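Local coordinates for amino acid ABC transporter, binding protein (Thermus thermophilus, PDB 3VV5), which binds (S)-2-aminoethyl-L-cysteine (L-thialysine), serving as the periplasmic substrate-binding protein of an ABC transporter that takes up amino acids, at residues Gln176-Ala180 with Gly181-Thr185; Arg200-Glu203 with Asn204-Val208; Trp186-Arg190 with Phe191-Glu195. All coordinates share one frame; numbering follows the deposited sequence.

Interaction 1: residues Gln176-Ala180 with Gly181-Thr185; sequences QDLLA and GRIDT
Arg-182 starts with CG anti to its carbonyl carbon (chi1 -38°) and bends at chi2 and chi3, which folds its guanidinium group back across Asp-177 in the last turn of the helix. Asp-177 OD1 lies over the centre of one guanidinium face, 3.8 Å from Arg-182 NH2, with the two planes 53° apart. No N-H points at the oxygen, so this long salt bridge is an attraction of charges only; the other carboxylate oxygen, OD2, is hydrogen-bonded to Tyr-168 OH. Ile-183 turns its CG1 between backbone N and carbonyl carbon (chi1 61°), a placement that lays CG1 against Leu-178, 3.9 Å from its CB. Leu-178 also reaches the departing chain, its CD1 3.5 Å from Asp-184 O.

The backbone beneath forms a Schellman motif. Gly-181 has positive phi, which suits a residue without a CB, since one here would collide with Ala-180 O. Arg-182 N then donates to Asp-177 O (2.8 Å), and Gly-181 N donates to Leu-178 O (3.2 Å) from above the carbonyl plane.

The motif ends helix 171-180 and sends the chain into strand 185-189. Leu-178 packs on Val-127 of strand 120-129 and Leu-206 of strand 206-222, while Ile-183 rests against Arg-166 and Tyr-168 of strand 164-168.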
ATOM      1  N   GLN A 176      16.583   3.804   4.344  1.00 18.25           N
ATOM      2  CA  GLN A 176      18.033   3.698   4.370  1.00 18.52           C
ATOM      3  C   GLN A 176      18.676   5.097   4.395  1.00 18.28           C
ATOM      4  O   GLN A 176      19.615   5.317   5.148  1.00 18.02           O
ATOM      5  CB  GLN A 176      18.553   2.867   3.193  1.00 18.45           C
ATOM      6  CG  GLN A 176      20.080   2.842   3.033  1.00 20.10           C
ATOM      7  CD  GLN A 176      20.856   2.405   4.278  1.00 20.76           C
ATOM      8  OE1 GLN A 176      20.522   1.409   4.931  1.00 23.06           O
ATOM      9  NE2 GLN A 176      21.913   3.152   4.602  1.00 20.77           N
ATOM     10  N   ASP A 177      18.157   6.030   3.592  1.00 17.86           N
ATOM     11  CA  ASP A 177      18.743   7.384   3.549  1.00 18.71           C
ATOM     12  C   ASP A 177      18.493   8.213   4.807  1.00 18.47           C
ATOM     13  O   ASP A 177      19.311   9.061   5.176  1.00 17.97           O
ATOM     14  CB  ASP A 177      18.337   8.132   2.283  1.00 19.20           C
ATOM     15  CG  ASP A 177      19.318   7.908   1.149  1.00 21.33           C
ATOM     16  OD1 ASP A 177      20.255   7.103   1.334  1.00 26.05           O
ATOM     17  OD2 ASP A 177      19.170   8.540   0.086  1.00 22.40           O
ATOM     18  N   LEU A 178      17.372   7.951   5.475  1.00 18.72           N
ATOM     19  CA  LEU A 178      17.110   8.526   6.799  1.00 19.42           C
ATOM     20  C   LEU A 178      18.124   8.004   7.823  1.00 20.39           C
ATOM     21  O   LEU A 178      18.673   8.771   8.621  1.00 20.80           O
ATOM     22  CB  LEU A 178      15.677   8.234   7.257  1.00 18.32           C
ATOM     23  CG  LEU A 178      15.288   8.633   8.684  1.00 19.05           C
ATOM     24  CD1 LEU A 178      15.234  10.158   8.816  1.00 17.69           C
ATOM     25  CD2 LEU A 178      13.970   7.974   9.090  1.00 17.32           C
ATOM     26  N   LEU A 179      18.395   6.704   7.780  1.00 21.13           N
ATOM     27  CA  LEU A 179      19.343   6.100   8.712  1.00 22.34           C
ATOM     28  C   LEU A 179      20.756   6.608   8.423  1.00 22.55           C
ATOM     29  O   LEU A 179      21.570   6.776   9.330  1.00 23.08           O
ATOM     30  CB  LEU A 179      19.269   4.563   8.637  1.00 22.27           C
ATOM     31  CG  LEU A 179      18.023   3.843   9.179  1.00 22.99           C
ATOM     32  CD1 LEU A 179      18.016   2.356   8.772  1.00 24.41           C
ATOM     33  CD2 LEU A 179      17.915   3.986  10.678  1.00 24.62           C
ATOM     34  N   ALA A 180      21.011   6.892   7.154  1.00 23.17           N
ATOM     35  CA  ALA A 180      22.303   7.355   6.685  1.00 23.59           C
ATOM     36  C   ALA A 180      22.523   8.844   6.981  1.00 24.17           C
ATOM     37  O   ALA A 180      23.660   9.322   6.946  1.00 24.28           O
ATOM     38  CB  ALA A 180      22.441   7.085   5.208  1.00 23.23           C
ATOM     39  N   GLY A 181      21.438   9.565   7.265  1.00 23.89           N
ATOM     40  CA  GLY A 181      21.503  10.990   7.557  1.00 24.48           C
ATOM     41  C   GLY A 181      21.482  11.839   6.305  1.00 24.85           C
ATOM     42  O   GLY A 181      21.795  13.031   6.358  1.00 25.18           O
ATOM     43  N   ARG A 182      21.102  11.236   5.177  1.00 24.57           N
ATOM     44  CA  ARG A 182      21.036  11.963   3.908  1.00 24.24           C
ATOM     45  C   ARG A 182      19.678  12.644   3.688  1.00 23.57           C
ATOM     46  O   ARG A 182      19.527  13.512   2.820  1.00 23.14           O
ATOM     47  CB  ARG A 182      21.446  11.063   2.740  1.00 25.79           C
ATOM     48  CG  ARG A 182      22.602  10.115   3.109  1.00 28.23           C
ATOM     49  CD  ARG A 182      23.765  10.166   2.130  1.00 35.41           C
ATOM     50  NE  ARG A 182      23.468   9.495   0.862  1.00 39.60           N
ATOM     51  CZ  ARG A 182      23.785   8.232   0.575  1.00 41.57           C
ATOM     52  NH1 ARG A 182      24.416   7.463   1.467  1.00 41.23           N
ATOM     53  NH2 ARG A 182      23.467   7.738  -0.616  1.00 41.26           N
ATOM     54  N   ILE A 183      18.695  12.271   4.503  1.00 21.85           N
ATOM     55  CA  ILE A 183      17.461  13.047   4.584  1.00 20.46           C
ATOM     56  C   ILE A 183      17.144  13.241   6.059  1.00 20.30           C
ATOM     57  O   ILE A 183      17.613  12.479   6.910  1.00 20.89           O
ATOM     58  CB  ILE A 183      16.280  12.359   3.864  1.00 19.99           C
ATOM     59  CG1 ILE A 183      15.982  10.991   4.498  1.00 18.00           C
ATOM     60  CG2 ILE A 183      16.561  12.189   2.351  1.00 17.66           C
ATOM     61  CD1 ILE A 183      14.750  10.320   3.918  1.00 14.93           C
ATOM     62  N   ASP A 184      16.350  14.259   6.360  1.00 19.89           N
ATOM     63  CA  ASP A 184      15.961  14.559   7.739  1.00 19.73           C
ATOM     64  C   ASP A 184      14.743  13.767   8.196  1.00 18.96           C
ATOM     65  O   ASP A 184      14.570  13.503   9.391  1.00 18.93           O
ATOM     66  CB  ASP A 184      15.625  16.042   7.872  1.00 20.39           C
ATOM     67  CG  ASP A 184      16.851  16.930   7.779  1.00 22.79           C
ATOM     68  OD1 ASP A 184      17.716  16.847   8.684  1.00 26.78           O
ATOM     69  OD2 ASP A 184      16.933  17.718   6.817  1.00 23.24           O
ATOM     70  N   THR A 185      13.893  13.414   7.240  1.00 18.48           N
ATOM     71  CA  THR A 185      12.556  12.900   7.539  1.00 17.15           C
ATOM     72  C   THR A 185      12.083  11.982   6.418  1.00 15.94           C
ATOM     73  O   THR A 185      12.324  12.252   5.258  1.00 15.18           O
ATOM     74  CB  THR A 185      11.573  14.074   7.756  1.00 18.25           C
ATOM     75  OG1 THR A 185      11.844  14.682   9.034  1.00 19.43           O
ATOM     76  CG2 THR A 185      10.096  13.596   7.737  1.00 17.55           C
TER

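Interaction 2: residues Arg200-Glu203 with Asn204-Val208; sequences RKLE and NTLQV
Leu-202 and Leu-206, each with CG anti to the carbonyl carbon (chi1 -62° and -60°), lie side by side and point the same way, their CD1 methyls 4.0 Å apart, and they make the tight, buried part of this turn. The grip comes from a single oxygen. Leu-202 O accepts from Leu-206 N at 2.9 Å, nearly along the C=O axis, and from Thr-205 N at 2.8 Å, a donor that stands above the carbonyl plane. The Thr-205 N bond closes a beta turn of type I geometry over Glu-203 and Asn-204; the Leu-206 N bond spans one residue more and leads into the strand.

Thr-205 crosses Leu-202 at a slant, its OG1 3.7 Å from Leu-202 CD2 and its CG2 4.0 Å from Leu-202 O, so a short branched side chain covers the flank of the turn. A glycine here would take both branches away and would probably leave Leu-202 CD2 less covered and the turn freer to flex.

The other side is loose and wet. Glu-203 and Asn-204, polar residues suited to the exposed corner, meet the neighbouring segment mainly through atoms close to the backbone. A water fills in for direct contact, donating to Lys-201 O at 2.9 Å and accepting from Asn-204 N at 2.7 Å.

The turn joins helix 190-200, which ends in a Schellman motif at Lys-201, to strand 206-222. Leu-202 faces Leu-179 of helix 171-180, and Leu-206 is buried among Leu-175 and Leu-178 of that helix, Val-127 of strand 120-129 and Ile-197 of helix 190-200.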
ATOM      1  N   ARG A 200      14.119  -3.855  12.491  1.00 20.78           N
ATOM      2  CA  ARG A 200      15.520  -3.455  12.470  1.00 21.60           C
ATOM      3  C   ARG A 200      16.060  -3.042  13.849  1.00 22.01           C
ATOM      4  O   ARG A 200      17.239  -2.667  13.979  1.00 21.85           O
ATOM      5  CB  ARG A 200      15.728  -2.338  11.443  1.00 21.99           C
ATOM      6  CG  ARG A 200      15.317  -2.726  10.017  1.00 23.94           C
ATOM      7  CD  ARG A 200      15.556  -1.587   9.075  1.00 26.98           C
ATOM      8  NE  ARG A 200      15.071  -1.891   7.733  1.00 30.02           N
ATOM      9  CZ  ARG A 200      15.679  -1.526   6.609  1.00 31.30           C
ATOM     10  NH1 ARG A 200      16.822  -0.832   6.650  1.00 30.65           N
ATOM     11  NH2 ARG A 200      15.141  -1.859   5.434  1.00 31.91           N
ATOM     12  N   LYS A 201      15.208  -3.138  14.871  1.00 22.30           N
ATOM     13  CA  LYS A 201      15.543  -2.748  16.239  1.00 23.25           C
ATOM     14  C   LYS A 201      16.064  -1.291  16.286  1.00 23.56           C
ATOM     15  O   LYS A 201      17.182  -1.009  16.716  1.00 22.31           O
ATOM     16  CB  LYS A 201      16.469  -3.791  16.914  1.00 23.84           C
ATOM     17  CG  LYS A 201      15.790  -5.183  16.980  1.00 25.98           C
ATOM     18  CD  LYS A 201      16.768  -6.358  17.075  1.00 30.82           C
ATOM     19  CE  LYS A 201      16.937  -6.815  18.518  1.00 33.79           C
ATOM     20  NZ  LYS A 201      17.624  -8.152  18.600  1.00 36.67           N
ATOM     21  N   LEU A 202      15.190  -0.384  15.840  1.00 23.73           N
ATOM     22  CA  LEU A 202      15.501   1.045  15.699  1.00 24.37           C
ATOM     23  C   LEU A 202      14.799   1.923  16.746  1.00 24.82           C
ATOM     24  O   LEU A 202      14.824   3.157  16.647  1.00 24.67           O
ATOM     25  CB  LEU A 202      15.142   1.515  14.282  1.00 23.69           C
ATOM     26  CG  LEU A 202      15.937   0.825  13.150  1.00 24.13           C
ATOM     27  CD1 LEU A 202      15.378   1.156  11.768  1.00 23.50           C
ATOM     28  CD2 LEU A 202      17.414   1.138  13.213  1.00 24.46           C
ATOM     29  N   GLU A 203      14.176   1.290  17.734  1.00 25.96           N
ATOM     30  CA  GLU A 203      13.468   1.984  18.821  1.00 27.19           C
ATOM     31  C   GLU A 203      14.282   3.126  19.437  1.00 27.63           C
ATOM     32  O   GLU A 203      13.724   4.172  19.802  1.00 27.79           O
ATOM     33  CB  GLU A 203      13.065   0.999  19.920  1.00 28.18           C
ATOM     34  CG  GLU A 203      12.070  -0.085  19.497  1.00 29.86           C
ATOM     35  CD  GLU A 203      12.709  -1.284  18.792  1.00 33.13           C
ATOM     36  OE1 GLU A 203      13.939  -1.289  18.564  1.00 33.60           O
ATOM     37  OE2 GLU A 203      11.967  -2.239  18.468  1.00 34.54           O
ATOM     38  N   ASN A 204      15.597   2.932  19.523  1.00 27.61           N
ATOM     39  CA  ASN A 204      16.508   3.926  20.085  1.00 27.61           C
ATOM     40  C   ASN A 204      17.178   4.830  19.066  1.00 26.87           C
ATOM     41  O   ASN A 204      18.009   5.646  19.440  1.00 26.95           O
ATOM     42  CB  ASN A 204      17.577   3.234  20.929  1.00 28.32           C
ATOM     43  CG  ASN A 204      16.996   2.543  22.124  1.00 30.72           C
ATOM     44  OD1 ASN A 204      16.103   3.077  22.789  1.00 34.05           O
ATOM     45  ND2 ASN A 204      17.482   1.334  22.405  1.00 32.16           N
ATOM     46  N   THR A 205      16.809   4.713  17.791  1.00 25.73           N
ATOM     47  CA  THR A 205      17.410   5.558  16.759  1.00 25.26           C
ATOM     48  C   THR A 205      16.388   6.393  15.961  1.00 24.45           C
ATOM     49  O   THR A 205      16.708   7.499  15.534  1.00 24.12           O
ATOM     50  CB  THR A 205      18.434   4.783  15.843  1.00 25.57           C
ATOM     51  OG1 THR A 205      17.896   4.566  14.541  1.00 28.40           O
ATOM     52  CG2 THR A 205      18.835   3.449  16.448  1.00 25.20           C
ATOM     53  N   LEU A 206      15.163   5.883  15.804  1.00 22.91           N
ATOM     54  CA  LEU A 206      14.104   6.622  15.105  1.00 22.76           C
ATOM     55  C   LEU A 206      12.912   6.939  16.018  1.00 22.88           C
ATOM     56  O   LEU A 206      12.709   6.294  17.052  1.00 22.35           O
ATOM     57  CB  LEU A 206      13.619   5.846  13.865  1.00 22.22           C
ATOM     58  CG  LEU A 206      14.628   5.512  12.762  1.00 21.31           C
ATOM     59  CD1 LEU A 206      13.941   4.843  11.570  1.00 21.81           C
ATOM     60  CD2 LEU A 206      15.403   6.741  12.307  1.00 19.96           C
ATOM     61  N   GLN A 207      12.127   7.932  15.626  1.00 23.23           N
ATOM     62  CA  GLN A 207      10.950   8.317  16.381  1.00 23.39           C
ATOM     63  C   GLN A 207       9.858   8.562  15.359  1.00 22.80           C
ATOM     64  O   GLN A 207      10.114   9.145  14.311  1.00 22.90           O
ATOM     65  CB  GLN A 207      11.225   9.582  17.219  1.00 23.89           C
ATOM     66  CG  GLN A 207      10.691  10.870  16.611  1.00 27.22           C
ATOM     67  CD  GLN A 207      11.440  12.135  17.041  1.00 31.13           C
ATOM     68  OE1 GLN A 207      11.872  12.272  18.201  1.00 29.89           O
ATOM     69  NE2 GLN A 207      11.593  13.071  16.094  1.00 29.42           N
ATOM     70  N   VAL A 208       8.647   8.118  15.661  1.00 21.80           N
ATOM     71  CA  VAL A 208       7.504   8.389  14.780  1.00 21.74           C
ATOM     72  C   VAL A 208       6.860   9.687  15.254  1.00 21.94           C
ATOM     73  O   VAL A 208       6.545   9.841  16.441  1.00 21.76           O
ATOM     74  CB  VAL A 208       6.505   7.200  14.776  1.00 22.11           C
ATOM     75  CG1 VAL A 208       5.325   7.460  13.835  1.00 20.96           C
ATOM     76  CG2 VAL A 208       7.231   5.898  14.391  1.00 21.18           C
TER
HETATM   77  O   HOH W   1      17.472   1.323  18.371  1.00 42.78           O

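Interaction 3: residues Trp186-Arg190 with Phe191-Glu195; sequences WITDR and FVAKE
Asp-189 caps the helix that carries Phe-191 and Val-192, so this is an N-cap contact at a strand-to-helix junction, largely buried, where strand 185-189 runs into helix 190-200; the axes of segments 186-189 and 191-195 make an angle of 107°. The carboxylate reaches forward because Asp-189 CG stands anti to the backbone N (chi1 178°). Its OD2 then accepts from Val-192 N at 3.0 Å, through the anti lone pair, and more weakly from Phe-191 N, where the N-H points poorly. The ordinary helical pattern takes over at once with Ala-193 N bonded to Asp-189 O at 2.8 Å.

Around the cap the packing is close. Val-192 CG1 lies within 3.3 Å of Asp-189 CB, and its nearly eclipsed chi1 of -5° means either strain or an uncertain placement of the methyls. The other methyl, CG2, touches Thr-188 OG1 at 3.7 Å and Trp-186 CH2 at 4.2 Å. Thr-188 in turn lays its CG2 over one face of the indole of Trp-186 and sets that methyl 3.9 Å from Ala-193 CB, a spot suited to a small residue. On the outer side Arg-190 runs alongside Phe-191, with CG over the ring face, 4.2 Å from the centroid, in a CH-pi contact; its charged end is too distant for more than a weak cation-pi attraction.

Asp-171 holds both Thr-188 OG1 and Trp-186 NE1, and Asp-189 OD1 is bonded to Thr-122 OG1, so both carboxylate oxygens of Asp-189 are engaged. A carboxylate gripping N-H groups in the first turn of a helix would probably be stabilised as the anion by the positive helix end, and its bonds on both oxygens should limit its rotation.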
ATOM      1  N   TRP A 186      11.416  10.886   6.793  1.00 15.26           N
ATOM      2  CA  TRP A 186      10.802   9.951   5.859  1.00 13.94           C
ATOM      3  C   TRP A 186       9.300   9.992   6.109  1.00 13.70           C
ATOM      4  O   TRP A 186       8.873   9.892   7.264  1.00 14.84           O
ATOM      5  CB  TRP A 186      11.377   8.557   6.172  1.00 14.01           C
ATOM      6  CG  TRP A 186      10.772   7.367   5.482  1.00 13.56           C
ATOM      7  CD1 TRP A 186      10.312   7.277   4.191  1.00 15.02           C
ATOM      8  CD2 TRP A 186      10.623   6.063   6.058  1.00 14.48           C
ATOM      9  NE1 TRP A 186       9.895   5.969   3.933  1.00 14.22           N
ATOM     10  CE2 TRP A 186      10.069   5.218   5.067  1.00 13.94           C
ATOM     11  CE3 TRP A 186      10.913   5.528   7.326  1.00 14.40           C
ATOM     12  CZ2 TRP A 186       9.786   3.862   5.310  1.00 15.55           C
ATOM     13  CZ3 TRP A 186      10.621   4.187   7.569  1.00 17.68           C
ATOM     14  CH2 TRP A 186      10.072   3.368   6.562  1.00 14.58           C
ATOM     15  N   ILE A 187       8.497  10.216   5.064  1.00 12.95           N
ATOM     16  CA  ILE A 187       7.054  10.207   5.236  1.00 11.83           C
ATOM     17  C   ILE A 187       6.547   8.919   4.637  1.00 11.73           C
ATOM     18  O   ILE A 187       6.776   8.642   3.456  1.00 12.28           O
ATOM     19  CB  ILE A 187       6.331  11.432   4.618  1.00 11.82           C
ATOM     20  CG1 ILE A 187       6.765  12.733   5.321  1.00 11.98           C
ATOM     21  CG2 ILE A 187       4.809  11.271   4.772  1.00 12.10           C
ATOM     22  CD1 ILE A 187       6.032  13.974   4.809  1.00 14.80           C
ATOM     23  N   THR A 188       5.871   8.117   5.461  1.00 11.90           N
ATOM     24  CA  THR A 188       5.449   6.799   5.018  1.00 12.19           C
ATOM     25  C   THR A 188       4.218   6.373   5.785  1.00 12.37           C
ATOM     26  O   THR A 188       3.688   7.133   6.586  1.00 13.07           O
ATOM     27  CB  THR A 188       6.609   5.759   5.208  1.00 12.61           C
ATOM     28  OG1 THR A 188       6.298   4.526   4.547  1.00 15.77           O
ATOM     29  CG2 THR A 188       6.874   5.505   6.678  1.00 12.28           C
ATOM     30  N   ASP A 189       3.807   5.126   5.568  1.00 12.68           N
ATOM     31  CA  ASP A 189       2.651   4.538   6.235  1.00 12.04           C
ATOM     32  C   ASP A 189       2.942   4.220   7.695  1.00 12.54           C
ATOM     33  O   ASP A 189       4.013   3.694   8.015  1.00 11.54           O
ATOM     34  CB  ASP A 189       2.258   3.271   5.484  1.00 11.86           C
ATOM     35  CG  ASP A 189       1.108   2.557   6.120  1.00 13.75           C
ATOM     36  OD1 ASP A 189      -0.065   2.795   5.707  1.00 15.29           O
ATOM     37  OD2 ASP A 189       1.386   1.744   7.026  1.00 15.41           O
ATOM     38  N   ARG A 190       1.956   4.466   8.572  1.00 12.51           N
ATOM     39  CA  ARG A 190       2.150   4.294  10.013  1.00 13.72           C
ATOM     40  C   ARG A 190       2.481   2.857  10.423  1.00 13.22           C
ATOM     41  O   ARG A 190       3.308   2.634  11.305  1.00 12.35           O
ATOM     42  CB  ARG A 190       0.923   4.810  10.794  1.00 15.07           C
ATOM     43  CG  ARG A 190      -0.402   4.109  10.439  1.00 18.47           C
ATOM     44  CD  ARG A 190      -1.596   4.681  11.215  1.00 25.68           C
ATOM     45  NE  ARG A 190      -1.473   4.397  12.646  1.00 32.60           N
ATOM     46  CZ  ARG A 190      -2.099   5.071  13.611  1.00 35.90           C
ATOM     47  NH1 ARG A 190      -2.906   6.088  13.312  1.00 36.65           N
ATOM     48  NH2 ARG A 190      -1.912   4.728  14.878  1.00 36.51           N
ATOM     49  N   PHE A 191       1.833   1.887   9.783  1.00 12.59           N
ATOM     50  CA  PHE A 191       2.128   0.476  10.063  1.00 12.77           C
ATOM     51  C   PHE A 191       3.476   0.049   9.492  1.00 12.44           C
ATOM     52  O   PHE A 191       4.167  -0.770  10.089  1.00 12.74           O
ATOM     53  CB  PHE A 191       1.022  -0.430   9.508  1.00 12.05           C
ATOM     54  CG  PHE A 191      -0.326  -0.176  10.121  1.00 13.25           C
ATOM     55  CD1 PHE A 191      -0.606  -0.613  11.421  1.00 18.01           C
ATOM     56  CD2 PHE A 191      -1.313   0.500   9.406  1.00 16.44           C
ATOM     57  CE1 PHE A 191      -1.846  -0.375  12.008  1.00 17.70           C
ATOM     58  CE2 PHE A 191      -2.564   0.750   9.980  1.00 15.50           C
ATOM     59  CZ  PHE A 191      -2.828   0.311  11.285  1.00 17.82           C
ATOM     60  N   VAL A 192       3.845   0.567   8.321  1.00 13.06           N
ATOM     61  CA  VAL A 192       5.170   0.227   7.808  1.00 12.78           C
ATOM     62  C   VAL A 192       6.285   0.846   8.637  1.00 13.14           C
ATOM     63  O   VAL A 192       7.282   0.170   8.896  1.00 12.36           O
ATOM     64  CB  VAL A 192       5.376   0.273   6.224  1.00 14.54           C
ATOM     65  CG1 VAL A 192       4.122   0.561   5.435  1.00 13.81           C
ATOM     66  CG2 VAL A 192       6.667   1.052   5.761  1.00 12.80           C
ATOM     67  N   ALA A 193       6.091   2.082   9.108  1.00 12.84           N
ATOM     68  CA  ALA A 193       7.050   2.725  10.017  1.00 13.73           C
ATOM     69  C   ALA A 193       7.219   1.911  11.304  1.00 14.01           C
ATOM     70  O   ALA A 193       8.335   1.646  11.741  1.00 13.91           O
ATOM     71  CB  ALA A 193       6.570   4.143  10.372  1.00 13.50           C
ATOM     72  N   LYS A 194       6.092   1.525  11.900  1.00 14.63           N
ATOM     73  CA  LYS A 194       6.090   0.810  13.178  1.00 15.70           C
ATOM     74  C   LYS A 194       6.847  -0.506  13.031  1.00 15.62           C
ATOM     75  O   LYS A 194       7.691  -0.834  13.867  1.00 15.25           O
ATOM     76  CB  LYS A 194       4.648   0.569  13.645  1.00 16.39           C
ATOM     77  CG  LYS A 194       4.491   0.046  15.069  1.00 19.96           C
ATOM     78  CD  LYS A 194       3.049   0.241  15.603  1.00 26.63           C
ATOM     79  CE  LYS A 194       2.632   1.726  15.616  1.00 29.39           C
ATOM     80  NZ  LYS A 194       1.612   2.049  16.673  1.00 34.14           N
ATOM     81  N   GLU A 195       6.557  -1.245  11.966  1.00 14.96           N
ATOM     82  CA  GLU A 195       7.205  -2.539  11.760  1.00 15.74           C
ATOM     83  C   GLU A 195       8.682  -2.443  11.414  1.00 16.16           C
ATOM     84  O   GLU A 195       9.461  -3.275  11.876  1.00 16.24           O
ATOM     85  CB  GLU A 195       6.454  -3.382  10.723  1.00 15.94           C
ATOM     86  CG  GLU A 195       6.977  -4.813  10.548  1.00 17.93           C
ATOM     87  CD  GLU A 195       7.144  -5.594  11.869  1.00 18.96           C
ATOM     88  OE1 GLU A 195       8.127  -6.378  11.972  1.00 17.55           O
ATOM     89  OE2 GLU A 195       6.299  -5.453  12.787  1.00 17.49           O
TER

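The three contacts are consecutive along the chain, 176-185, 186-195 and 200-208, and lie in one lobe of the binding protein. Leu-178 joins interaction 1 to both others: its CD2 is 3.7 Å from Leu-206 CD2 of interaction 2 and 3.9 Å from Trp-186 CB of interaction 3. Leu-179 CD2 adds a second link to interaction 2, 3.8 Å from Leu-202 CD2. Interactions 2 and 3 do not touch, although their centres are about 11 Å apart, and helix 190-200 connects them. Interaction 3 lies near the ligand, with the Asp-189 side chain about 5 Å from bound L-thialysine; interaction 1 closes the C-terminal end of helix 171-180, and interaction 2 follows that of helix 190-200.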